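Local coordinates for Bcl-2-like protein FPV039 (Fowlpox virus, PDB 5TZP) that inhibits apoptosis of the host cell by sequestering and inactivating several proapoptotic Bcl-2 proteins, including BAK1 and BAX, at residues Ile28-Asn33 and Phe97-Ser102; Ser43-Val48 and Asn141-Tyr146; Gln80-Lys85 and Asp124-Lys129. All coordinates share one frame; numbering follows the deposited sequence. Where two conformers were deposited one is given.

Interaction 1 (Ile28-Asn33 and Phe97-Ser102); sequences IEYNTN and FCAYYS. With EDO (1,2-ethanediol), chain C.
Tyr-30 meets Ala-99 and Tyr-100 where the C-terminal parts of helix 14-32 and helix 88-105 pack together, their local axes 9.2 Å apart and inclined at 37°. With CG anti to the backbone N (chi1 -178°), the Tyr-30 ring is carried across to helix 88-105. There CD2 of Tyr-30 rests 3.9 Å from CB of Ala-99, while CE2 of Tyr-30 comes to 3.4 Å from the carbonyl O of Ala-99. The phenol end goes one residue further: OH of Tyr-30 lies 3.4 Å from CD1 of Tyr-100, and the two tyrosine side chains meet at a slant. A water in the plane of the Tyr-30 ring joins OH of Tyr-30 (2.9 Å) to the carbonyl O of Tyr-100, to which it donates. The hydroxyl of Tyr-100 itself is turned to Asp-65.

Asn-31 follows. In the conformer given for Ser-102, its OG lies 3.2 Å from ND2 of Asn-31, a weak, bent hydrogen bond that is doubtful because the serine has a second position. The firmer partner of ND2 is the carbonyl O of Ile-27, and that of OG the carbonyl O of Tyr-113. Helix 14-32 ends at Thr-32, and Asn-33 leaves it with a positive phi.

Ile-57 of helix 43-68 touches both tyrosines, so three helices converge here. Packing of helix 14-32 against helix 88-105, which carries part of the BH1 motif, belongs to the all-helical bundle of the Bcl-2 fold.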
loop_
_atom_site.group_PDB
_atom_site.type_symbol
_atom_site.label_atom_id
_atom_site.label_comp_id
_atom_site.label_asym_id
_atom_site.label_seq_id
_atom_site.Cartn_x
_atom_site.Cartn_y
_atom_site.Cartn_z
ATOM N N ILE A 28 -8.639 4.382 4.965
ATOM C CA ILE A 28 -9.691 4.905 5.857
ATOM C C ILE A 28 -10.004 3.905 6.974
ATOM O O ILE A 28 -10.116 4.303 8.141
ATOM C CB ILE A 28 -10.910 5.273 5.013
ATOM C CG1 ILE A 28 -10.599 6.512 4.149
ATOM C CG2 ILE A 28 -12.092 5.556 5.972
ATOM C CD1 ILE A 28 -11.620 6.699 3.091
ATOM N N GLU A 29 -10.169 2.636 6.640
ATOM C CA GLU A 29 -10.447 1.640 7.666
ATOM C C GLU A 29 -9.318 1.576 8.704
ATOM O O GLU A 29 -9.551 1.525 9.927
ATOM C CB GLU A 29 -10.748 0.271 7.063
ATOM C CG GLU A 29 -10.938 -0.802 8.183
ATOM C CD GLU A 29 -11.593 -2.050 7.780
ATOM O OE1 GLU A 29 -11.642 -2.941 8.653
ATOM O OE2 GLU A 29 -12.192 -2.175 6.686
ATOM N N TYR A 30 -8.086 1.556 8.235
ATOM C CA TYR A 30 -6.932 1.460 9.124
ATOM C C TYR A 30 -6.920 2.632 10.087
ATOM O O TYR A 30 -6.638 2.473 11.282
ATOM C CB TYR A 30 -5.669 1.397 8.283
ATOM C CG TYR A 30 -4.468 1.243 9.152
ATOM C CD1 TYR A 30 -4.079 -0.022 9.659
ATOM C CD2 TYR A 30 -3.695 2.320 9.536
ATOM C CE1 TYR A 30 -3.004 -0.097 10.557
ATOM C CE2 TYR A 30 -2.653 2.219 10.367
ATOM C CZ TYR A 30 -2.307 1.056 10.927
ATOM O OH TYR A 30 -1.228 1.065 11.817
ATOM N N ASN A 31 -7.223 3.842 9.593
ATOM C CA ASN A 31 -7.163 5.043 10.417
ATOM C C ASN A 31 -8.311 5.153 11.365
ATOM O O ASN A 31 -8.178 5.694 12.516
ATOM C CB ASN A 31 -7.113 6.272 9.560
ATOM C CG ASN A 31 -5.702 6.608 9.250
ATOM O OD1 ASN A 31 -4.984 7.264 10.045
ATOM N ND2 ASN A 31 -5.258 6.121 8.158
ATOM N N THR A 32 -9.495 4.746 10.954
ATOM C CA THR A 32 -10.706 5.018 11.719
ATOM C C THR A 32 -11.258 3.840 12.506
ATOM O O THR A 32 -12.188 4.046 13.309
ATOM C CB THR A 32 -11.834 5.530 10.804
ATOM O OG1 THR A 32 -12.246 4.532 9.852
ATOM C CG2 THR A 32 -11.387 6.807 10.116
ATOM N N ASN A 33 -10.786 2.613 12.200
ATOM C CA ASN A 33 -11.299 1.391 12.821
ATOM C C ASN A 33 -12.772 1.197 12.574
ATOM O O ASN A 33 -13.511 0.667 13.433
ATOM C CB ASN A 33 -10.898 1.332 14.300
ATOM C CG ASN A 33 -9.423 1.276 14.462
ATOM O OD1 ASN A 33 -8.792 0.375 13.932
ATOM N ND2 ASN A 33 -8.863 2.217 15.214
ATOM N N PHE A 97 2.672 -0.083 4.545
ATOM C CA PHE A 97 3.549 0.994 5.006
ATOM C C PHE A 97 2.807 2.325 4.982
ATOM O O PHE A 97 2.888 3.094 5.933
ATOM C CB PHE A 97 4.797 1.044 4.162
ATOM C CG PHE A 97 5.646 2.217 4.552
ATOM C CD1 PHE A 97 6.520 2.122 5.638
ATOM C CD2 PHE A 97 5.598 3.394 3.865
ATOM C CE1 PHE A 97 7.269 3.245 6.036
ATOM C CE2 PHE A 97 6.371 4.510 4.254
ATOM C CZ PHE A 97 7.175 4.440 5.344
ATOM N N CYS A 98 2.162 2.631 3.876
ATOM C CA CYS A 98 1.519 3.922 3.717
ATOM C C CYS A 98 0.328 4.067 4.646
ATOM O O CYS A 98 0.089 5.201 5.138
ATOM C CB CYS A 98 1.107 4.169 2.272
ATOM S SG CYS A 98 2.494 4.574 1.181
ATOM N N ALA A 99 -0.455 3.010 4.899
ATOM C CA ALA A 99 -1.501 3.073 5.917
ATOM C C ALA A 99 -0.902 3.369 7.284
ATOM O O ALA A 99 -1.380 4.247 8.023
ATOM C CB ALA A 99 -2.319 1.791 5.933
ATOM N N TYR A 100 0.132 2.614 7.657
ATOM C CA TYR A 100 0.793 2.797 8.934
ATOM C C TYR A 100 1.295 4.236 9.077
ATOM O O TYR A 100 1.093 4.901 10.119
ATOM C CB TYR A 100 1.944 1.785 9.002
ATOM C CG TYR A 100 2.642 1.700 10.323
ATOM C CD1 TYR A 100 2.105 0.971 11.392
ATOM C CD2 TYR A 100 3.781 2.443 10.607
ATOM C CE1 TYR A 100 2.674 0.937 12.614
ATOM C CE2 TYR A 100 4.394 2.410 11.860
ATOM C CZ TYR A 100 3.824 1.639 12.847
ATOM O OH TYR A 100 4.402 1.624 14.100
ATOM N N TYR A 101 1.943 4.738 8.022
ATOM C CA TYR A 101 2.464 6.092 7.946
ATOM C C TYR A 101 1.344 7.110 8.125
ATOM O O TYR A 101 1.495 8.076 8.906
ATOM C CB TYR A 101 3.205 6.236 6.593
ATOM C CG TYR A 101 3.603 7.640 6.223
ATOM C CD1 TYR A 101 4.686 8.252 6.793
ATOM C CD2 TYR A 101 2.877 8.378 5.341
ATOM C CE1 TYR A 101 5.051 9.531 6.446
ATOM C CE2 TYR A 101 3.225 9.665 4.998
ATOM C CZ TYR A 101 4.326 10.205 5.569
ATOM O OH TYR A 101 4.684 11.510 5.237
ATOM N N SER A 102 0.266 6.942 7.364
ATOM C CA SER A 102 -0.863 7.896 7.413
ATOM C C SER A 102 -1.346 8.112 8.834
ATOM O O SER A 102 -1.600 9.257 9.265
ATOM C CB SER A 102 -1.995 7.335 6.557
ATOM O OG SER A 102 -3.233 8.060 6.579
HETATM C C1 EDO C . 5.464 13.482 2.228
HETATM O O1 EDO C . 5.853 12.315 2.927
HETATM C C2 EDO C . 5.973 14.745 2.812
HETATM O O2 EDO C . 7.395 14.675 2.461
HETATM O O HOH W 1 0.103 3.516 12.457
#

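Interaction 2 (Ser43-Val48 and Asn141-Tyr146); sequences SISYDV and NGIRIY. With SO4 (sulfate ion), chain J.
Arg-144 and Ser-45 are brought together by matching first torsions: in each, the gamma atom stands anti to the carbonyl carbon (chi1 -65° for Arg-144, -61° for Ser-45). From CG to NE the arginine is extended, and this carries its guanidinium group alongside the first turn of helix 43-68. NE of Arg-144 donates to OG of Ser-45 at 2.9 Å, nearly straight (162°) and close to the guanidinium plane. The same serine oxygen has its strongest partner in Asp-42, just before the helix; Asp-42 also forms a salt bridge with NH2 of Arg-144, so the carboxylate braces both members of the pair.

Ile-44 crosses the arginine at about a right angle. Its CG2 sits over the centre of one guanidinium face, 3.6 Å from CZ of Arg-144, and ND2 of Asn-141 lies above the opposite face, offset toward its rim. At the edge, NH1 and NH2 of Arg-144 each donate to a different oxygen of a sulfate, NH2 to O1 at 2.8 Å; the ion probably came from the crystallisation liquor.

In the Bcl-2 bundle, this contact lays the 3-10 segment that follows helix 115-136 back over the start of helix 43-68. Ile-143 and Tyr-146 also reach Trp-88 and Ile-92 of helix 88-105, and the ring of Tyr-146 meets an aromatic side chain of the bound peptide edge-to-face.

Deeper in, packing takes over. CG1 of Val-48 lies 4.1 Å from CG2 of Ile-143 and equally far from CB of Tyr-146. The same methyl approaches the carbonyl O of Ile-143 to 3.4 Å. A water donates to the carbonyl O of Val-48 at 3.0 Å and also to the carbonyl O of Tyr-146.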
loop_
_atom_site.group_PDB
_atom_site.type_symbol
_atom_site.label_atom_id
_atom_site.label_comp_id
_atom_site.label_asym_id
_atom_site.label_seq_id
_atom_site.Cartn_x
_atom_site.Cartn_y
_atom_site.Cartn_z
ATOM N N SER A 43 -15.154 -7.279 -2.452
ATOM C CA SER A 43 -15.005 -7.449 -1.003
ATOM C C SER A 43 -14.080 -8.614 -0.640
ATOM O O SER A 43 -13.374 -8.536 0.351
ATOM C CB SER A 43 -16.384 -7.629 -0.359
ATOM O OG SER A 43 -17.296 -6.639 -0.829
ATOM N N ILE A 44 -14.078 -9.668 -1.430
ATOM C CA ILE A 44 -13.198 -10.801 -1.147
ATOM C C ILE A 44 -11.761 -10.356 -1.254
ATOM O O ILE A 44 -10.956 -10.608 -0.347
ATOM C CB ILE A 44 -13.491 -11.974 -2.082
ATOM C CG1 ILE A 44 -14.845 -12.599 -1.660
ATOM C CG2 ILE A 44 -12.422 -13.049 -2.029
ATOM C CD1 ILE A 44 -15.305 -13.739 -2.647
ATOM N N SER A 45 -11.419 -9.633 -2.309
ATOM C CA SER A 45 -10.043 -9.188 -2.426
ATOM C C SER A 45 -9.686 -8.116 -1.390
ATOM O O SER A 45 -8.538 -8.104 -0.925
ATOM C CB SER A 45 -9.783 -8.640 -3.823
ATOM O OG SER A 45 -9.986 -9.665 -4.823
ATOM N N TYR A 46 -10.658 -7.279 -1.019
ATOM C CA TYR A 46 -10.432 -6.309 0.069
ATOM C C TYR A 46 -10.043 -7.050 1.319
ATOM O O TYR A 46 -9.092 -6.634 2.016
ATOM C CB TYR A 46 -11.709 -5.485 0.279
ATOM C CG TYR A 46 -11.572 -4.453 1.361
ATOM C CD1 TYR A 46 -11.006 -3.219 1.110
ATOM C CD2 TYR A 46 -11.902 -4.766 2.664
ATOM C CE1 TYR A 46 -10.898 -2.261 2.120
ATOM C CE2 TYR A 46 -11.731 -3.824 3.704
ATOM C CZ TYR A 46 -11.251 -2.588 3.384
ATOM O OH TYR A 46 -11.083 -1.560 4.307
ATOM N N ASP A 47 -10.754 -8.110 1.678
ATOM C CA ASP A 47 -10.430 -8.819 2.916
ATOM C C ASP A 47 -9.060 -9.451 2.836
ATOM O O ASP A 47 -8.335 -9.483 3.835
ATOM C CB ASP A 47 -11.500 -9.860 3.208
ATOM C CG ASP A 47 -12.737 -9.296 3.935
ATOM O OD1 ASP A 47 -12.639 -8.144 4.411
ATOM O OD2 ASP A 47 -13.721 -10.111 4.049
ATOM N N VAL A 48 -8.654 -9.915 1.651
ATOM C CA VAL A 48 -7.284 -10.421 1.497
ATOM C C VAL A 48 -6.255 -9.308 1.707
ATOM O O VAL A 48 -5.255 -9.498 2.419
ATOM C CB VAL A 48 -7.092 -11.113 0.124
ATOM C CG1 VAL A 48 -5.620 -11.521 -0.042
ATOM C CG2 VAL A 48 -7.966 -12.337 -0.027
ATOM N N ASN A 141 -8.238 -9.070 -8.315
ATOM C CA ASN A 141 -8.391 -10.514 -8.201
ATOM C C ASN A 141 -7.050 -11.186 -8.007
ATOM O O ASN A 141 -6.964 -12.230 -7.331
ATOM C CB ASN A 141 -9.127 -11.047 -9.449
ATOM C CG ASN A 141 -9.607 -12.426 -9.222
ATOM O OD1 ASN A 141 -8.954 -13.417 -9.664
ATOM N ND2 ASN A 141 -10.705 -12.535 -8.573
ATOM N N GLY A 142 -5.982 -10.659 -8.622
ATOM C CA GLY A 142 -4.697 -11.333 -8.530
ATOM C C GLY A 142 -4.120 -11.398 -7.128
ATOM O O GLY A 142 -3.277 -12.266 -6.864
ATOM N N ILE A 143 -4.617 -10.548 -6.218
ATOM C CA ILE A 143 -4.149 -10.565 -4.839
ATOM C C ILE A 143 -4.615 -11.811 -4.111
ATOM O O ILE A 143 -4.105 -12.140 -3.038
ATOM C CB ILE A 143 -4.572 -9.311 -4.095
ATOM C CG1 ILE A 143 -3.563 -9.017 -2.975
ATOM C CG2 ILE A 143 -5.980 -9.453 -3.522
ATOM C CD1 ILE A 143 -3.846 -7.630 -2.290
ATOM N N ARG A 144 -5.636 -12.519 -4.653
ATOM C CA ARG A 144 -6.247 -13.631 -3.930
ATOM C C ARG A 144 -5.297 -14.798 -3.705
ATOM O O ARG A 144 -5.597 -15.691 -2.904
ATOM C CB ARG A 144 -7.550 -14.042 -4.559
ATOM C CG ARG A 144 -8.614 -12.999 -4.487
ATOM C CD ARG A 144 -9.812 -13.434 -5.298
ATOM N NE ARG A 144 -10.870 -12.423 -5.256
ATOM C CZ ARG A 144 -12.107 -12.634 -5.631
ATOM N NH1 ARG A 144 -12.496 -13.833 -6.081
ATOM N NH2 ARG A 144 -13.065 -11.702 -5.571
ATOM N N ILE A 145 -4.154 -14.818 -4.389
ATOM C CA ILE A 145 -3.147 -15.829 -4.094
ATOM C C ILE A 145 -2.613 -15.736 -2.680
ATOM O O ILE A 145 -1.985 -16.699 -2.228
ATOM C CB ILE A 145 -2.040 -15.799 -5.148
ATOM C CG1 ILE A 145 -1.228 -14.517 -5.127
ATOM C CG2 ILE A 145 -2.614 -16.158 -6.549
ATOM C CD1 ILE A 145 0.029 -14.596 -5.938
ATOM N N TYR A 146 -2.854 -14.605 -2.022
ATOM C CA TYR A 146 -2.477 -14.453 -0.623
ATOM C C TYR A 146 -3.599 -14.637 0.335
ATOM O O TYR A 146 -3.425 -14.360 1.544
ATOM C CB TYR A 146 -1.854 -13.079 -0.404
ATOM C CG TYR A 146 -0.567 -12.904 -1.210
ATOM C CD1 TYR A 146 0.387 -13.973 -1.266
ATOM C CD2 TYR A 146 -0.413 -11.895 -2.011
ATOM C CE1 TYR A 146 1.562 -13.828 -2.050
ATOM C CE2 TYR A 146 0.735 -11.753 -2.749
ATOM C CZ TYR A 146 1.674 -12.658 -2.766
ATOM O OH TYR A 146 2.754 -12.371 -3.608
HETATM S S SO4 J . -16.153 -13.133 -7.139
HETATM O O1 SO4 J . -15.792 -12.065 -6.242
HETATM O O2 SO4 J . -17.332 -13.875 -6.568
HETATM O O3 SO4 J . -16.382 -12.429 -8.416
HETATM O O4 SO4 J . -15.119 -14.163 -7.336
HETATM O O HOH W 2 -4.375 -12.240 3.150
#

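Interaction 3 (Gln80-Lys85 and Asp124-Lys129); sequences QVLEDK and DAILSK. With SO4 (sulfate ion), chain N.
Apolar packing between Leu-82 and helix 115-136 is the firmer part of this contact, and one methyl does the touching. CG of Leu-82 stands anti to the carbonyl carbon (chi1 -61°), and the branch ending in CD1 extends toward the helix. CD1 of Leu-82 lies 3.8 Å from CB of Ala-125 and 4.0 Å from CG1 of Ile-126, although the bond from CA to CB of Ile-126 points away from residues 80-85. The same methyl therefore touches two successive residues of the helix.

The polar part is thin. Lys-129, extended beyond CG, reaches back with NZ to the carbonyl O of Glu-83; at 3.5 Å this is a weak hydrogen bond. The side chains of Glu-83 and Lys-129 run side by side in the same sense, yet OE2 of Glu-83 stays 5.3 Å from NZ of Lys-129, so any electrostatic attraction is probably modest and no salt bridge forms. Within the helix, OG and N of Ser-128 both donate to the carbonyl O of Asp-124, approaching from opposite faces of its plane.

Gln-80 and Val-81 contact the bound peptide. Leu-82 is the first residue to leave helical geometry after helix 74-81; its carbonyl O binds the hydroxyl of Tyr-130, and its side chain also touches Ile-94. Residues of BH1 and BH2 thus meet here, with Leu-82, at the end of helix 74-81, set between helix 115-136 and helix 88-105.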
loop_
_atom_site.group_PDB
_atom_site.type_symbol
_atom_site.label_atom_id
_atom_site.label_comp_id
_atom_site.label_asym_id
_atom_site.label_seq_id
_atom_site.Cartn_x
_atom_site.Cartn_y
_atom_site.Cartn_z
ATOM N N GLN A 80 10.161 4.467 -5.519
ATOM C CA GLN A 80 11.351 3.610 -5.483
ATOM C C GLN A 80 10.950 2.149 -5.571
ATOM O O GLN A 80 11.597 1.384 -6.345
ATOM C CB GLN A 80 12.139 3.878 -4.213
ATOM C CG GLN A 80 12.986 5.182 -4.270
ATOM C CD GLN A 80 13.628 5.512 -2.897
ATOM O OE1 GLN A 80 13.174 5.063 -1.815
ATOM N NE2 GLN A 80 14.566 6.407 -2.920
ATOM N N VAL A 81 9.960 1.729 -4.784
ATOM C CA VAL A 81 9.614 0.304 -4.757
ATOM C C VAL A 81 9.261 -0.177 -6.159
ATOM O O VAL A 81 9.623 -1.293 -6.559
ATOM C CB VAL A 81 8.485 0.061 -3.776
ATOM C CG1 VAL A 81 8.030 -1.408 -3.825
ATOM C CG2 VAL A 81 8.833 0.436 -2.342
ATOM N N LEU A 82 8.500 0.624 -6.899
ATOM C CA LEU A 82 7.954 0.253 -8.209
ATOM C C LEU A 82 8.751 0.737 -9.396
ATOM O O LEU A 82 8.251 0.651 -10.516
ATOM C CB LEU A 82 6.537 0.800 -8.294
ATOM C CG LEU A 82 5.623 0.241 -7.249
ATOM C CD1 LEU A 82 4.282 0.866 -7.367
ATOM C CD2 LEU A 82 5.469 -1.264 -7.344
ATOM N N GLU A 83 9.996 1.194 -9.225
ATOM C CA GLU A 83 10.686 1.773 -10.355
ATOM C C GLU A 83 10.915 0.780 -11.474
ATOM O O GLU A 83 10.833 1.142 -12.665
ATOM C CB GLU A 83 12.050 2.364 -9.929
ATOM C CG GLU A 83 12.738 3.133 -11.075
ATOM C CD GLU A 83 13.957 3.904 -10.651
ATOM O OE1 GLU A 83 14.265 3.922 -9.422
ATOM O OE2 GLU A 83 14.573 4.490 -11.587
ATOM N N ASP A 84 11.249 -0.474 -11.126
ATOM C CA ASP A 84 11.676 -1.469 -12.113
ATOM C C ASP A 84 10.770 -2.663 -12.223
ATOM O O ASP A 84 10.819 -3.332 -13.260
ATOM C CB ASP A 84 13.072 -2.087 -11.796
ATOM C CG ASP A 84 14.175 -1.083 -11.833
ATOM O OD1 ASP A 84 14.002 0.045 -12.409
ATOM O OD2 ASP A 84 15.259 -1.423 -11.285
ATOM N N LYS A 85 10.064 -3.027 -11.165
ATOM C CA LYS A 85 9.154 -4.149 -11.264
ATOM C C LYS A 85 8.059 -4.073 -10.227
ATOM O O LYS A 85 8.192 -3.406 -9.184
ATOM C CB LYS A 85 9.858 -5.482 -11.142
ATOM C CG LYS A 85 10.186 -5.891 -9.846
ATOM C CD LYS A 85 10.484 -7.408 -9.795
ATOM C CE LYS A 85 10.886 -7.779 -8.359
ATOM N NZ LYS A 85 11.449 -9.133 -8.088
ATOM N N ASP A 124 -1.181 6.174 -8.757
ATOM C CA ASP A 124 -0.408 6.721 -9.875
ATOM C C ASP A 124 0.866 5.932 -10.081
ATOM O O ASP A 124 1.275 5.669 -11.223
ATOM C CB ASP A 124 -0.040 8.171 -9.618
ATOM C CG ASP A 124 -1.203 9.122 -9.746
ATOM O OD1 ASP A 124 -2.218 8.787 -10.295
ATOM O OD2 ASP A 124 -1.035 10.261 -9.228
ATOM N N ALA A 125 1.521 5.525 -8.990
ATOM C CA ALA A 125 2.762 4.749 -9.112
ATOM C C ALA A 125 2.505 3.379 -9.724
ATOM O O ALA A 125 3.336 2.877 -10.505
ATOM C CB ALA A 125 3.431 4.595 -7.744
ATOM N N ILE A 126 1.392 2.734 -9.389
ATOM C CA ILE A 126 1.004 1.478 -10.016
ATOM C C ILE A 126 0.672 1.678 -11.473
ATOM O O ILE A 126 1.222 0.991 -12.379
ATOM C CB ILE A 126 -0.155 0.834 -9.280
ATOM C CG1 ILE A 126 0.337 0.441 -7.884
ATOM C CG2 ILE A 126 -0.632 -0.416 -10.037
ATOM C CD1 ILE A 126 -0.755 -0.120 -6.979
ATOM N N LEU A 127 -0.205 2.631 -11.759
ATOM C CA LEU A 127 -0.803 2.695 -13.115
ATOM C C LEU A 127 0.057 3.435 -14.125
ATOM O O LEU A 127 -0.079 3.196 -15.322
ATOM C CB LEU A 127 -2.237 3.189 -13.067
ATOM C CG LEU A 127 -3.199 2.374 -12.235
ATOM C CD1 LEU A 127 -4.527 3.080 -12.209
ATOM C CD2 LEU A 127 -3.344 0.945 -12.730
ATOM N N SER A 128 1.006 4.251 -13.660
ATOM C CA SER A 128 1.853 4.938 -14.612
ATOM C C SER A 128 2.732 3.983 -15.396
ATOM O O SER A 128 3.038 4.257 -16.581
ATOM C CB SER A 128 2.668 6.045 -13.962
ATOM O OG SER A 128 3.547 5.460 -13.048
ATOM N N LYS A 129 3.136 2.887 -14.790
ATOM C CA LYS A 129 4.001 1.934 -15.477
ATOM C C LYS A 129 3.417 0.530 -15.599
ATOM O O LYS A 129 3.900 -0.258 -16.440
ATOM C CB LYS A 129 5.307 1.818 -14.672
ATOM C CG LYS A 129 6.180 3.091 -14.826
ATOM C CD LYS A 129 7.556 2.973 -14.150
ATOM C CE LYS A 129 8.488 4.154 -14.621
ATOM N NZ LYS A 129 9.759 4.232 -13.811
HETATM S S SO4 N . 16.815 7.350 0.185
HETATM O O1 SO4 N . 16.372 8.641 0.742
HETATM O O2 SO4 N . 18.044 6.783 0.809
HETATM O O3 SO4 N . 17.146 7.672 -1.220
HETATM O O4 SO4 N . 15.694 6.374 0.353
#

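From the N terminus, helix 14-32 enters interaction 1, whose loop closes only when the chain reaches helix 88-105. Before that, helix 43-68 opens interaction 2, which closes beyond helix 115-136 at residues 141-146; interactions 1 and 2 therefore cross. Their neighbouring segments are joined directly by OE2 of Glu-29 and OH of Tyr-46, 2.7 Å apart and probably hydrogen-bonded. Interaction 3 opens at the end of helix 74-81 and closes on helix 115-136, nested inside interaction 2 but crossing interaction 1. Interactions 1 and 3 lie on opposite sides of the chain's centre, their centres about 21 Å apart. Together the three contacts involve all five helices and the C-terminal turn.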